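Long-range contacts in trichothecene 15-O-acetyltransferase TRI3 (Fusarium sporotrichioides, PDB 3FOT), which transfers an acetyl group to the 15-hydroxyl of trichothecenes, a step in the fungal biosynthesis of mycotoxins such as T-2 toxin: residues Y17-T22 and K227-P232; I106-P111 and G223-N228; L284-S289 and R484-L489; I290-A295 and F513-R518; S335-D340 and A361-E366. All blocks are in the same frame, centred on the assembly; numbering follows the deposited sequence.

Contact 1 of 5, residues Y17-T22 and K227-P232. With SO4 (sulfate ion), chain H.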
# COMPACT_ATOMS: atom_id res chain seq x y z
N TYR A 17 11.09 -18.20 10.64
CA TYR A 17 9.90 -17.53 10.09
C TYR A 17 8.82 -18.42 9.48
O TYR A 17 7.94 -17.94 8.76
CB TYR A 17 10.34 -16.52 9.01
CG TYR A 17 11.56 -15.75 9.36
CD1 TYR A 17 11.56 -14.84 10.43
CD2 TYR A 17 12.75 -15.91 8.64
CE1 TYR A 17 12.68 -14.12 10.75
CE2 TYR A 17 13.87 -15.21 8.97
CZ TYR A 17 13.84 -14.32 10.02
OH TYR A 17 14.95 -13.61 10.36
N ARG A 18 8.88 -19.72 9.74
CA ARG A 18 7.92 -20.63 9.14
C ARG A 18 6.66 -20.73 9.99
O ARG A 18 6.69 -20.40 11.17
CB ARG A 18 8.54 -22.02 8.97
CG ARG A 18 9.60 -22.01 7.90
CD ARG A 18 10.37 -23.31 7.81
NE ARG A 18 11.37 -23.17 6.77
CZ ARG A 18 12.59 -23.67 6.80
NH1 ARG A 18 12.99 -24.37 7.86
NH2 ARG A 18 13.41 -23.46 5.79
N TRP A 19 5.56 -21.16 9.39
CA TRP A 19 4.34 -21.38 10.15
C TRP A 19 4.57 -22.57 11.10
O TRP A 19 5.21 -23.55 10.72
CB TRP A 19 3.19 -21.69 9.21
CG TRP A 19 2.66 -20.51 8.40
CD1 TRP A 19 2.74 -20.35 7.06
CD2 TRP A 19 1.93 -19.38 8.90
NE1 TRP A 19 2.11 -19.18 6.68
CE2 TRP A 19 1.60 -18.56 7.79
CE3 TRP A 19 1.53 -18.96 10.18
CZ2 TRP A 19 0.89 -17.36 7.91
CZ3 TRP A 19 0.79 -17.77 10.30
CH2 TRP A 19 0.49 -16.99 9.17
N LYS A 20 4.06 -22.47 12.32
CA LYS A 20 4.16 -23.53 13.34
C LYS A 20 2.79 -23.77 13.96
O LYS A 20 2.13 -22.81 14.35
CB LYS A 20 5.14 -23.08 14.43
CG LYS A 20 5.17 -23.97 15.67
N SER A 21 2.35 -25.02 14.06
CA SER A 21 1.13 -25.33 14.82
C SER A 21 1.37 -25.09 16.31
O SER A 21 2.36 -25.55 16.86
CB SER A 21 0.69 -26.79 14.63
OG SER A 21 0.39 -27.09 13.27
N THR A 22 0.46 -24.39 16.98
CA THR A 22 0.66 -24.07 18.40
C THR A 22 0.03 -25.07 19.37
O THR A 22 0.18 -24.93 20.59
CB THR A 22 0.08 -22.70 18.76
OG1 THR A 22 -1.32 -22.69 18.46
CG2 THR A 22 0.78 -21.61 18.01
N LYS A 227 -4.15 -24.23 4.73
CA LYS A 227 -3.22 -24.43 3.62
C LYS A 227 -3.27 -23.29 2.58
O LYS A 227 -2.42 -23.25 1.68
CB LYS A 227 -3.48 -25.77 2.93
CG LYS A 227 -4.88 -25.87 2.30
CD LYS A 227 -5.08 -27.27 1.67
CE LYS A 227 -6.49 -27.41 1.12
NZ LYS A 227 -7.48 -27.64 2.22
N ASN A 228 -4.26 -22.40 2.71
CA ASN A 228 -4.41 -21.27 1.77
C ASN A 228 -3.69 -20.00 2.22
O ASN A 228 -3.59 -19.04 1.44
CB ASN A 228 -5.90 -20.97 1.51
CG ASN A 228 -6.58 -22.07 0.71
OD1 ASN A 228 -5.92 -22.83 -0.01
ND2 ASN A 228 -7.91 -22.11 0.77
N LEU A 229 -3.24 -19.98 3.47
CA LEU A 229 -2.32 -18.93 3.92
C LEU A 229 -1.12 -18.84 2.96
O LEU A 229 -0.62 -19.85 2.46
CB LEU A 229 -1.83 -19.21 5.33
CG LEU A 229 -2.77 -19.00 6.52
CD1 LEU A 229 -2.26 -19.74 7.76
CD2 LEU A 229 -2.98 -17.51 6.82
N SER A 230 -0.67 -17.61 2.67
CA SER A 230 0.49 -17.42 1.81
C SER A 230 1.65 -18.13 2.51
O SER A 230 1.79 -18.06 3.74
CB SER A 230 0.81 -15.91 1.61
OG SER A 230 -0.20 -15.30 0.80
N PRO A 231 2.47 -18.85 1.73
CA PRO A 231 3.59 -19.54 2.37
C PRO A 231 4.65 -18.55 2.87
O PRO A 231 4.60 -17.36 2.50
CB PRO A 231 4.11 -20.45 1.26
CG PRO A 231 3.74 -19.77 -0.01
CD PRO A 231 2.42 -19.10 0.28
N PRO A 232 5.57 -19.02 3.75
CA PRO A 232 6.60 -18.09 4.21
C PRO A 232 7.47 -17.61 3.05
O PRO A 232 7.90 -18.40 2.19
CB PRO A 232 7.40 -18.91 5.23
CG PRO A 232 6.48 -20.05 5.63
CD PRO A 232 5.70 -20.35 4.38
S SO4 H . 16.20 -24.86 7.33
O1 SO4 H . 15.86 -23.96 6.22
O2 SO4 H . 15.40 -24.57 8.52
O3 SO4 H . 15.96 -26.27 6.95
O4 SO4 H . 17.62 -24.67 7.66
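Trp-19 carries most of this contact, setting its indole against Leu-229, Ser-230 and Pro-232 of segment 227-232. CB leaves the backbone pointing at that segment, and the first torsion (chi1 -72°) sets CG beside the backbone N, which swings the ring across the loop. On the five-membered side, Trp-19 CD1 lies 4.0 Å from Pro-232 CD, obliquely to the ring. The next atom, NE1, donates to the carbonyl of Ser-230, with 3.2 Å between Trp-19 NE1 and Ser-230 O; the N-H...O angle of 178° is almost straight, and the oxygen sits in the plane of the indole. Further out, Leu-229 crosses the indole at about a right angle, its CD1 over one face of the six-membered ring, 4.0 Å from the centroid in a CH-pi contact, while Trp-19 CZ2 also reaches Leu-229 CD2. Before the tryptophan, Pro-232 CB touches Tyr-17 O at 3.7 Å, and Pro-232 CG packs on the CA of Arg-18. The arginine itself extends away to a salt bridge with Asp-235 and to a sulfate, probably from the crystallisation liquor, where NH1 donates to O2 and NH2 to O1 at the guanidinium edge. The Ser-230 hydroxyl bonds instead to Tyr-354 N. The bond in the ring plane and the methyl over one face limit how the indole can slide or tilt; one directional bond sits in a mainly apolar contact.

Contact 2 of 5, residues I106-P111 and G223-N228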
# COMPACT_ATOMS: atom_id res chain seq x y z
N ILE A 106 2.69 -13.28 14.07
CA ILE A 106 1.44 -13.35 13.31
C ILE A 106 0.78 -14.70 13.57
O ILE A 106 1.39 -15.76 13.37
CB ILE A 106 1.69 -13.21 11.78
CG1 ILE A 106 2.21 -11.80 11.47
CG2 ILE A 106 0.42 -13.57 10.97
CD1 ILE A 106 2.75 -11.57 10.06
N THR A 107 -0.48 -14.65 13.99
CA THR A 107 -1.19 -15.90 14.30
C THR A 107 -2.42 -16.05 13.39
O THR A 107 -3.09 -15.06 13.10
CB THR A 107 -1.60 -15.91 15.78
OG1 THR A 107 -0.42 -15.94 16.60
CG2 THR A 107 -2.46 -17.13 16.11
N TYR A 108 -2.69 -17.28 12.95
CA TYR A 108 -3.96 -17.59 12.31
C TYR A 108 -4.63 -18.76 13.03
O TYR A 108 -3.99 -19.79 13.29
CB TYR A 108 -3.83 -17.91 10.81
CG TYR A 108 -5.20 -18.19 10.25
CD1 TYR A 108 -6.08 -17.13 10.01
CD2 TYR A 108 -5.65 -19.51 10.05
CE1 TYR A 108 -7.38 -17.35 9.57
CE2 TYR A 108 -6.96 -19.75 9.59
CZ TYR A 108 -7.81 -18.66 9.36
OH TYR A 108 -9.10 -18.87 8.92
N GLU A 109 -5.92 -18.62 13.32
CA GLU A 109 -6.70 -19.73 13.88
C GLU A 109 -8.00 -19.91 13.09
O GLU A 109 -8.74 -18.95 12.86
CB GLU A 109 -6.98 -19.50 15.37
CG GLU A 109 -7.82 -20.59 16.04
CD GLU A 109 -8.15 -20.27 17.50
OE1 GLU A 109 -8.14 -19.08 17.91
OE2 GLU A 109 -8.43 -21.23 18.24
N SER A 110 -8.27 -21.13 12.65
CA SER A 110 -9.56 -21.44 12.01
C SER A 110 -10.72 -21.14 12.96
O SER A 110 -10.58 -21.32 14.17
CB SER A 110 -9.64 -22.90 11.63
OG SER A 110 -8.92 -23.15 10.48
N PRO A 111 -11.87 -20.69 12.42
CA PRO A 111 -13.04 -20.50 13.28
C PRO A 111 -13.42 -21.80 13.99
O PRO A 111 -13.36 -22.88 13.39
CB PRO A 111 -14.15 -20.09 12.29
CG PRO A 111 -13.37 -19.45 11.14
CD PRO A 111 -12.13 -20.28 11.02
N GLY A 223 -10.92 -24.93 8.79
CA GLY A 223 -9.76 -25.79 8.95
C GLY A 223 -9.08 -26.02 7.62
O GLY A 223 -7.85 -25.94 7.52
N GLN A 224 -9.88 -26.23 6.58
CA GLN A 224 -9.34 -26.45 5.24
C GLN A 224 -8.69 -25.24 4.58
O GLN A 224 -8.04 -25.40 3.56
CB GLN A 224 -10.40 -27.03 4.30
CG GLN A 224 -11.02 -28.31 4.81
CD GLN A 224 -11.92 -28.94 3.79
OE1 GLN A 224 -12.22 -28.33 2.76
NE2 GLN A 224 -12.36 -30.17 4.06
N GLU A 225 -8.85 -24.06 5.17
CA GLU A 225 -8.25 -22.83 4.62
C GLU A 225 -6.84 -22.57 5.14
O GLU A 225 -6.15 -21.70 4.64
CB GLU A 225 -9.13 -21.62 4.95
CG GLU A 225 -8.94 -21.04 6.35
CD GLU A 225 -9.65 -21.85 7.46
OE1 GLU A 225 -10.15 -22.96 7.19
OE2 GLU A 225 -9.73 -21.35 8.60
N ILE A 226 -6.39 -23.31 6.15
CA ILE A 226 -5.04 -23.11 6.70
C ILE A 226 -3.99 -23.24 5.60
O ILE A 226 -3.07 -22.42 5.51
CB ILE A 226 -4.78 -24.03 7.92
CG1 ILE A 226 -5.65 -23.57 9.09
CG2 ILE A 226 -3.30 -24.04 8.32
CD1 ILE A 226 -5.74 -24.56 10.20
N LYS A 227 -4.15 -24.23 4.73
CA LYS A 227 -3.22 -24.43 3.62
C LYS A 227 -3.27 -23.29 2.58
O LYS A 227 -2.42 -23.25 1.68
CB LYS A 227 -3.48 -25.77 2.93
CG LYS A 227 -4.88 -25.87 2.30
CD LYS A 227 -5.08 -27.27 1.67
CE LYS A 227 -6.49 -27.41 1.12
NZ LYS A 227 -7.48 -27.64 2.22
N ASN A 228 -4.26 -22.40 2.71
CA ASN A 228 -4.41 -21.27 1.77
C ASN A 228 -3.69 -20.00 2.22
O ASN A 228 -3.59 -19.04 1.44
CB ASN A 228 -5.90 -20.97 1.51
CG ASN A 228 -6.58 -22.07 0.71
OD1 ASN A 228 -5.92 -22.83 -0.01
ND2 ASN A 228 -7.91 -22.11 0.77
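Tyr-108 and Glu-225 meet at about a right angle, the phenol ring and the carboxylate lying 89° apart. OE2 of the glutamate approaches the ring at its edge, in plane, and accepts from the tyrosine hydroxyl through its anti lone pair, with 2.6 Å between Tyr-108 OH and Glu-225 OE2. Ser-110 grips the same oxygen from another direction: its OG donates at 2.7 Å to Glu-225 OE2 from well above the carboxylate plane (47°). Glu-225 can turn this way because its chain is sharply bent at chi2 (-78°), which also brings OE1 back to its own loop, where the syn lone pair takes the N-H of Gly-223. The tyrosine oxygen is also hydrogen-bonded to Arg-86 NE, which would probably favour the charged carboxylate. Ile-226 crosses the tyrosine obliquely, its CG1 4.1 Å from Tyr-108 CE2 at the ring edge, and its CD1 touches the Ser-110 hydroxyl. Gly-223 adopts a positive phi, a conformation glycine takes easily. It opens the type I beta turn Gly-223 to Ile-226, so the arrangement is that of a turn whose buried carboxylate docks on the end of a beta strand, here 105-109 of the antiparallel sheet.

Contact 3 of 5, residues L284-S289 and R484-L489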
# COMPACT_ATOMS: atom_id res chain seq x y z
N LEU A 284 -4.82 13.43 -11.98
CA LEU A 284 -4.58 13.88 -13.35
C LEU A 284 -5.72 13.35 -14.21
O LEU A 284 -6.19 12.24 -13.98
CB LEU A 284 -3.26 13.33 -13.87
CG LEU A 284 -1.95 13.84 -13.28
CD1 LEU A 284 -0.79 12.99 -13.80
CD2 LEU A 284 -1.74 15.30 -13.65
N SER A 285 -6.16 14.11 -15.21
CA SER A 285 -7.25 13.61 -16.06
C SER A 285 -6.73 12.40 -16.83
O SER A 285 -5.53 12.23 -16.97
CB SER A 285 -7.74 14.68 -17.03
OG SER A 285 -6.70 15.02 -17.93
N ALA A 286 -7.62 11.55 -17.34
CA ALA A 286 -7.15 10.49 -18.24
C ALA A 286 -6.39 11.07 -19.45
O ALA A 286 -5.39 10.50 -19.90
CB ALA A 286 -8.33 9.62 -18.73
N ASP A 287 -6.85 12.20 -19.98
CA ASP A 287 -6.22 12.78 -21.18
C ASP A 287 -4.77 13.19 -20.87
O ASP A 287 -3.83 12.90 -21.65
CB ASP A 287 -7.02 13.98 -21.70
CG ASP A 287 -8.32 13.56 -22.41
OD1 ASP A 287 -8.41 12.41 -22.89
OD2 ASP A 287 -9.22 14.39 -22.47
N GLU A 288 -4.59 13.82 -19.72
CA GLU A 288 -3.25 14.24 -19.29
C GLU A 288 -2.38 13.04 -19.04
O GLU A 288 -1.19 13.04 -19.39
CB GLU A 288 -3.36 15.04 -17.99
CG GLU A 288 -3.85 16.43 -18.20
CD GLU A 288 -4.31 17.09 -16.93
OE1 GLU A 288 -4.39 16.44 -15.86
OE2 GLU A 288 -4.60 18.31 -17.02
N SER A 289 -2.95 12.03 -18.38
CA SER A 289 -2.18 10.83 -18.07
C SER A 289 -1.73 10.08 -19.30
O SER A 289 -0.60 9.60 -19.38
CB SER A 289 -2.97 9.93 -17.11
OG SER A 289 -3.37 10.64 -15.93
N ARG A 484 -8.58 3.49 -14.59
CA ARG A 484 -9.35 3.97 -15.77
C ARG A 484 -8.53 5.00 -16.57
O ARG A 484 -9.05 6.04 -17.04
CB ARG A 484 -10.69 4.57 -15.36
CG ARG A 484 -11.62 3.51 -14.75
CD ARG A 484 -12.87 4.17 -14.26
NE ARG A 484 -13.81 3.19 -13.70
CZ ARG A 484 -14.68 2.48 -14.43
NH1 ARG A 484 -15.49 1.62 -13.81
NH2 ARG A 484 -14.78 2.64 -15.75
N ASP A 485 -7.25 4.66 -16.72
CA ASP A 485 -6.23 5.43 -17.48
C ASP A 485 -5.91 6.81 -16.91
O ASP A 485 -5.29 7.63 -17.60
CB ASP A 485 -6.64 5.60 -18.95
CG ASP A 485 -6.46 4.34 -19.75
OD1 ASP A 485 -5.47 3.60 -19.54
OD2 ASP A 485 -7.31 4.13 -20.63
N ALA A 486 -6.34 7.08 -15.68
CA ALA A 486 -6.02 8.34 -15.03
C ALA A 486 -5.05 8.08 -13.88
O ALA A 486 -5.33 7.23 -13.03
CB ALA A 486 -7.28 9.02 -14.52
N SER A 487 -3.96 8.84 -13.85
CA SER A 487 -2.97 8.75 -12.75
C SER A 487 -3.34 9.68 -11.60
O SER A 487 -3.68 10.84 -11.81
CB SER A 487 -1.55 9.07 -13.26
OG SER A 487 -1.15 8.11 -14.24
N THR A 488 -3.26 9.17 -10.38
CA THR A 488 -3.46 9.98 -9.20
C THR A 488 -2.16 10.06 -8.40
O THR A 488 -1.53 9.02 -8.16
CB THR A 488 -4.52 9.33 -8.32
OG1 THR A 488 -5.79 9.40 -9.01
CG2 THR A 488 -4.62 10.07 -6.99
N LEU A 489 -1.76 11.26 -8.01
CA LEU A 489 -0.66 11.43 -7.07
C LEU A 489 -1.25 11.80 -5.74
O LEU A 489 -2.09 12.70 -5.65
CB LEU A 489 0.35 12.50 -7.50
CG LEU A 489 1.33 12.14 -8.62
CD1 LEU A 489 0.63 12.33 -9.93
CD2 LEU A 489 2.57 13.07 -8.56
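The carbonyl of Ser-487 points almost straight at the backbone N-H of Leu-284, 2.8 Å separating Leu-284 N from Ser-487 O, and Leu-284 CB leans on the same oxygen. A second flat group, the Ser-285 carbonyl, is gripped on both faces by one residue: Ser-289 N comes from one side of its plane and Ser-289 OG from the opposite side, each at 2.9 Å from Ser-285 O. That hydroxyl then serves as an acceptor as well, for Ser-487 N-H of the strand, with a nearly straight bond of 2.8 Å between Ser-487 N and Ser-289 OG (176°). Its first torsion (chi1 -55°) keeps OG beside the backbone N, where it can reach both the preceding turn and the strand. The setting is the entry from strand 277-283 into helix 286-299. Ser-285 is the N-cap, its OG accepting from Glu-288 N while the Glu-288 carboxylate accepts from Ser-285 N, a capping box, and the same first turn lies against the start of strand 486-494. Further packing surrounds the bonds. Ala-486 CB sits 3.4 Å from Leu-284 O, Ala-286 CA makes a C-H...O contact with Asp-485 O, and the apolar pair Leu-284 CD1 and Leu-489 CD1 touches at 4.2 Å. Both leucines go on to pack against helix 500-516, Leu-284 on Val-511 and Leu-489 on Leu-507, Ile-510 and Met-514.

Contact 4 of 5, residues I290-A295 and F513-R518. Unlike the reference sequence in segment 290-295: Asp-291 (reference Ala).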
# COMPACT_ATOMS: atom_id res chain seq x y z
N ILE A 290 -2.62 9.99 -20.29
CA ILE A 290 -2.30 9.29 -21.51
C ILE A 290 -1.18 10.04 -22.26
O ILE A 290 -0.25 9.42 -22.80
CB ILE A 290 -3.59 9.15 -22.38
CG1 ILE A 290 -4.47 8.05 -21.77
CG2 ILE A 290 -3.24 8.84 -23.84
CD1 ILE A 290 -5.88 8.02 -22.33
N ASP A 291 -1.26 11.37 -22.25
CA ASP A 291 -0.26 12.21 -22.92
C ASP A 291 1.10 12.06 -22.21
O ASP A 291 2.14 12.00 -22.87
CB ASP A 291 -0.67 13.70 -22.93
CG ASP A 291 -1.67 14.06 -24.03
OD1 ASP A 291 -2.29 15.14 -23.95
OD2 ASP A 291 -1.85 13.25 -24.94
N ILE A 292 1.08 12.01 -20.88
CA ILE A 292 2.34 11.83 -20.12
C ILE A 292 2.99 10.47 -20.42
O ILE A 292 4.19 10.38 -20.64
CB ILE A 292 2.15 12.07 -18.59
CG1 ILE A 292 1.84 13.55 -18.29
CG2 ILE A 292 3.43 11.71 -17.80
CD1 ILE A 292 1.26 13.80 -16.89
N VAL A 293 2.18 9.41 -20.42
CA VAL A 293 2.67 8.07 -20.73
C VAL A 293 3.22 8.00 -22.17
O VAL A 293 4.28 7.42 -22.42
CB VAL A 293 1.57 7.00 -20.50
CG1 VAL A 293 1.96 5.68 -21.09
CG2 VAL A 293 1.32 6.83 -19.00
N LYS A 294 2.52 8.65 -23.11
CA LYS A 294 3.01 8.72 -24.50
C LYS A 294 4.37 9.43 -24.58
O LYS A 294 5.28 8.99 -25.31
CB LYS A 294 1.99 9.43 -25.39
CG LYS A 294 2.43 9.46 -26.86
CD LYS A 294 1.41 10.17 -27.75
CE LYS A 294 1.44 11.69 -27.57
NZ LYS A 294 0.38 12.31 -28.40
N ALA A 295 4.50 10.52 -23.83
CA ALA A 295 5.75 11.30 -23.85
C ALA A 295 6.91 10.50 -23.28
O ALA A 295 8.04 10.57 -23.79
CB ALA A 295 5.58 12.64 -23.11
N PHE A 513 5.85 19.84 -13.41
CA PHE A 513 6.99 19.25 -14.14
C PHE A 513 6.60 18.03 -14.97
O PHE A 513 7.06 17.87 -16.09
CB PHE A 513 8.14 18.89 -13.20
CG PHE A 513 8.95 20.06 -12.72
CD1 PHE A 513 9.55 20.95 -13.64
CD2 PHE A 513 9.16 20.26 -11.35
CE1 PHE A 513 10.34 22.03 -13.19
CE2 PHE A 513 9.94 21.34 -10.89
CZ PHE A 513 10.52 22.23 -11.82
N MET A 514 5.77 17.15 -14.40
CA MET A 514 5.26 16.01 -15.19
C MET A 514 4.56 16.48 -16.47
O MET A 514 4.79 15.92 -17.57
CB MET A 514 4.32 15.16 -14.32
CG MET A 514 5.10 14.41 -13.23
SD MET A 514 3.96 13.55 -12.14
CE MET A 514 3.41 12.20 -13.20
N LEU A 515 3.72 17.49 -16.33
CA LEU A 515 2.96 17.99 -17.46
C LEU A 515 3.87 18.63 -18.50
O LEU A 515 3.62 18.54 -19.71
CB LEU A 515 1.86 18.96 -17.00
CG LEU A 515 0.71 18.28 -16.26
CD1 LEU A 515 -0.16 19.35 -15.60
CD2 LEU A 515 -0.11 17.37 -17.22
N ALA A 516 4.96 19.21 -18.01
CA ALA A 516 5.94 19.84 -18.89
C ALA A 516 6.64 18.84 -19.80
O ALA A 516 7.22 19.22 -20.81
CB ALA A 516 6.97 20.65 -18.04
N PHE A 517 6.57 17.56 -19.47
CA PHE A 517 7.25 16.53 -20.24
C PHE A 517 6.45 16.18 -21.49
O PHE A 517 6.97 15.50 -22.38
CB PHE A 517 7.41 15.28 -19.39
CG PHE A 517 8.54 14.40 -19.78
CD1 PHE A 517 9.85 14.86 -19.66
CD2 PHE A 517 8.31 13.08 -20.20
CE1 PHE A 517 10.93 14.03 -19.97
CE2 PHE A 517 9.37 12.24 -20.50
CZ PHE A 517 10.71 12.71 -20.39
N ARG A 518 5.18 16.61 -21.54
CA ARG A 518 4.28 16.23 -22.63
C ARG A 518 4.87 16.68 -23.97
O ARG A 518 5.59 17.68 -24.03
CB ARG A 518 2.88 16.81 -22.44
CG ARG A 518 2.09 16.11 -21.35
CD ARG A 518 0.76 16.79 -21.17
NE ARG A 518 0.96 18.15 -20.67
CZ ARG A 518 -0.02 19.04 -20.50
NH1 ARG A 518 -1.27 18.72 -20.80
NH2 ARG A 518 0.26 20.25 -20.05
O HOH W 1 -2.68 16.55 -21.97
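Ile-292 is the main bump on helix 286-299, and the end of its side chain slots against the C-terminal part of helix 500-516 and the residues after it. Its CD1 lies 3.8 Å from Leu-515 CD2 and 4.2 Å from Met-514 CB, while CG1 rests on the carbonyl oxygen of Met-514 and on the CG of Arg-518. The hollow is thus lined by two side chains, a piece of backbone and the aliphatic part of an arginine. At Ala-295, one turn on, the chain end comes close: Ala-295 CB approaches Phe-517 O to 3.3 Å and also meets Arg-518 CA and the CD2 of the phenylalanine ring. Asp-291 CB lies 3.8 Å from Arg-518 CD, along the stem of the arginine. The two charged ends do not touch directly; a water joins Asp-291 OD1 to Arg-518 NH1, 2.8 Å from the latter. Residue 291 differs from the reference sequence. Arg-518 folds back through a bend at chi3 (-65°), which lets NE donate to Leu-515 O in the guanidinium plane, with 2.9 Å between Arg-518 NE and Leu-515 O. Leu-515 CD2 meanwhile covers one face of the guanidinium over its centre, so the arginine is held flat while its stem forms a wall for Ile-292. Helix 306-321 covers Ile-292 and Met-514 through Ile-306, Leu-309, Thr-310 and Ala-313, and helix 379-401 flanks Phe-517 with Leu-386 and Glu-387.

Contact 5 of 5, residues S335-D340 and A361-E366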
# COMPACT_ATOMS: atom_id res chain seq x y z
N SER A 335 17.83 7.89 -2.19
CA SER A 335 16.55 7.53 -1.64
C SER A 335 16.42 6.01 -1.59
O SER A 335 16.36 5.36 -2.64
CB SER A 335 15.40 8.12 -2.47
OG SER A 335 14.15 7.79 -1.87
N PRO A 336 16.37 5.45 -0.37
CA PRO A 336 16.13 4.03 -0.18
C PRO A 336 14.65 3.81 -0.39
O PRO A 336 13.85 4.31 0.42
CB PRO A 336 16.50 3.79 1.30
CG PRO A 336 17.10 5.09 1.80
CD PRO A 336 16.52 6.15 0.92
N THR A 337 14.29 3.16 -1.48
CA THR A 337 12.88 2.94 -1.82
C THR A 337 12.50 1.48 -1.57
O THR A 337 13.35 0.65 -1.27
CB THR A 337 12.57 3.31 -3.30
OG1 THR A 337 13.39 2.54 -4.17
CG2 THR A 337 12.82 4.78 -3.57
N SER A 338 11.20 1.18 -1.63
CA SER A 338 10.78 -0.22 -1.52
C SER A 338 10.21 -0.66 -2.87
O SER A 338 9.73 0.17 -3.65
CB SER A 338 9.77 -0.39 -0.40
OG SER A 338 8.67 0.44 -0.65
N VAL A 339 10.29 -1.95 -3.16
CA VAL A 339 9.75 -2.49 -4.41
C VAL A 339 9.07 -3.82 -4.15
O VAL A 339 9.40 -4.53 -3.20
CB VAL A 339 10.81 -2.64 -5.54
CG1 VAL A 339 11.58 -1.31 -5.82
CG2 VAL A 339 11.79 -3.71 -5.21
N ASP A 340 8.11 -4.14 -5.02
CA ASP A 340 7.38 -5.39 -4.96
C ASP A 340 8.38 -6.51 -5.25
O ASP A 340 9.08 -6.45 -6.26
CB ASP A 340 6.26 -5.36 -6.02
CG ASP A 340 5.56 -6.69 -6.19
OD1 ASP A 340 5.70 -7.57 -5.32
OD2 ASP A 340 4.86 -6.85 -7.21
N ALA A 361 15.61 -0.92 -2.87
CA ALA A 361 16.60 -0.46 -3.85
C ALA A 361 17.03 0.94 -3.42
O ALA A 361 16.38 1.54 -2.57
CB ALA A 361 16.00 -0.41 -5.28
N VAL A 362 18.11 1.45 -3.99
CA VAL A 362 18.53 2.79 -3.64
C VAL A 362 18.59 3.60 -4.93
O VAL A 362 19.36 3.28 -5.85
CB VAL A 362 19.90 2.84 -2.90
CG1 VAL A 362 20.27 4.27 -2.56
CG2 VAL A 362 19.86 2.00 -1.62
N VAL A 363 17.73 4.60 -5.02
CA VAL A 363 17.78 5.58 -6.11
C VAL A 363 18.90 6.59 -5.82
O VAL A 363 18.99 7.13 -4.72
CB VAL A 363 16.42 6.30 -6.23
CG1 VAL A 363 16.47 7.46 -7.25
CG2 VAL A 363 15.37 5.30 -6.61
N ARG A 364 19.72 6.87 -6.84
CA ARG A 364 20.81 7.82 -6.73
C ARG A 364 20.82 8.75 -7.92
O ARG A 364 20.79 8.29 -9.06
CB ARG A 364 22.15 7.10 -6.65
CG ARG A 364 22.36 6.28 -5.42
CD ARG A 364 23.72 5.56 -5.49
NE ARG A 364 24.75 6.42 -6.09
CZ ARG A 364 25.59 7.19 -5.41
NH1 ARG A 364 25.56 7.24 -4.08
NH2 ARG A 364 26.48 7.93 -6.07
N ILE A 365 20.85 10.05 -7.65
CA ILE A 365 20.99 11.03 -8.73
C ILE A 365 22.11 11.99 -8.31
O ILE A 365 21.99 12.67 -7.30
CB ILE A 365 19.67 11.82 -9.00
CG1 ILE A 365 18.50 10.87 -9.33
CG2 ILE A 365 19.91 12.88 -10.12
CD1 ILE A 365 17.12 11.49 -9.14
N GLU A 366 23.20 11.99 -9.08
CA GLU A 366 24.31 12.91 -8.85
C GLU A 366 24.16 14.10 -9.80
O GLU A 366 23.26 14.12 -10.65
CB GLU A 366 25.66 12.23 -9.12
CG GLU A 366 25.90 10.90 -8.42
CD GLU A 366 27.17 10.23 -8.93
OE1 GLU A 366 27.24 8.99 -8.91
OE2 GLU A 366 28.10 10.95 -9.37
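Ser-335 O accepts the backbone N-H of Val-363 at 2.8 Å, the shortest bond between the two strands, and the CA of Val-362 adds a C-H...O contact to the same oxygen. The return bond, Ser-335 N to Val-363 O at 2.9 Å, closes the first hydrogen-bonded pair. A second is formed by Thr-337 and Ala-361, where Ala-361 N stands off at 3.2 Å from Thr-337 O and well above its carbonyl plane. Pro-336 falls opposite Val-362 in the non-hydrogen-bonded position between them, where the ladder between these strands uses no N-H of residue 336. The strands are strongly twisted, 138° apart in direction. On the face bearing Ser-335, Thr-337, Ala-361 and Val-363, the Thr-337 methyl CG2 crosses to Val-363 CG2 at 4.0 Å; chi1 of 58° puts OG1 near Ala-361 O, and it hydrogen-bonds with Tyr-397 OH. Helix 379-401 covers that face, Tyr-397 resting on Ala-361 and Val-363. The opposite face, with Pro-336 and Val-362, packs on Tyr-255, Ala-258 and Asn-262 of helix 246-264. Pro-336 lies about 8 Å, side chain to side chain, from His-414, which binds 15-deacetylcalonectrin, so this two-stranded ribbon sits between two helices close to the substrate site.

Overall arrangement
Contacts 1 and 2 share Lys-227 and Asn-228 and tie one long loop to the same antiparallel sheet; they touch where Leu-229 packs on Tyr-108. Their chemistry differs, an indole laid on apolar groups in contact 1 and a carboxylate gripped by hydroxyls in contact 2. Contacts 3 and 4 lie across the chain's centre, about 40 to 47 Å from that pair between centres. Both use helix 286-299: its capped start bonds to a strand in contact 3, while its next turns mesh with helix 500-516 in contact 4. Contacts 1, 3 and 4 are partly buried, contacts 2 and 5 buried. Contact 5, built on backbone bonds, is nested in the chain loops that contacts 3 and 4 close.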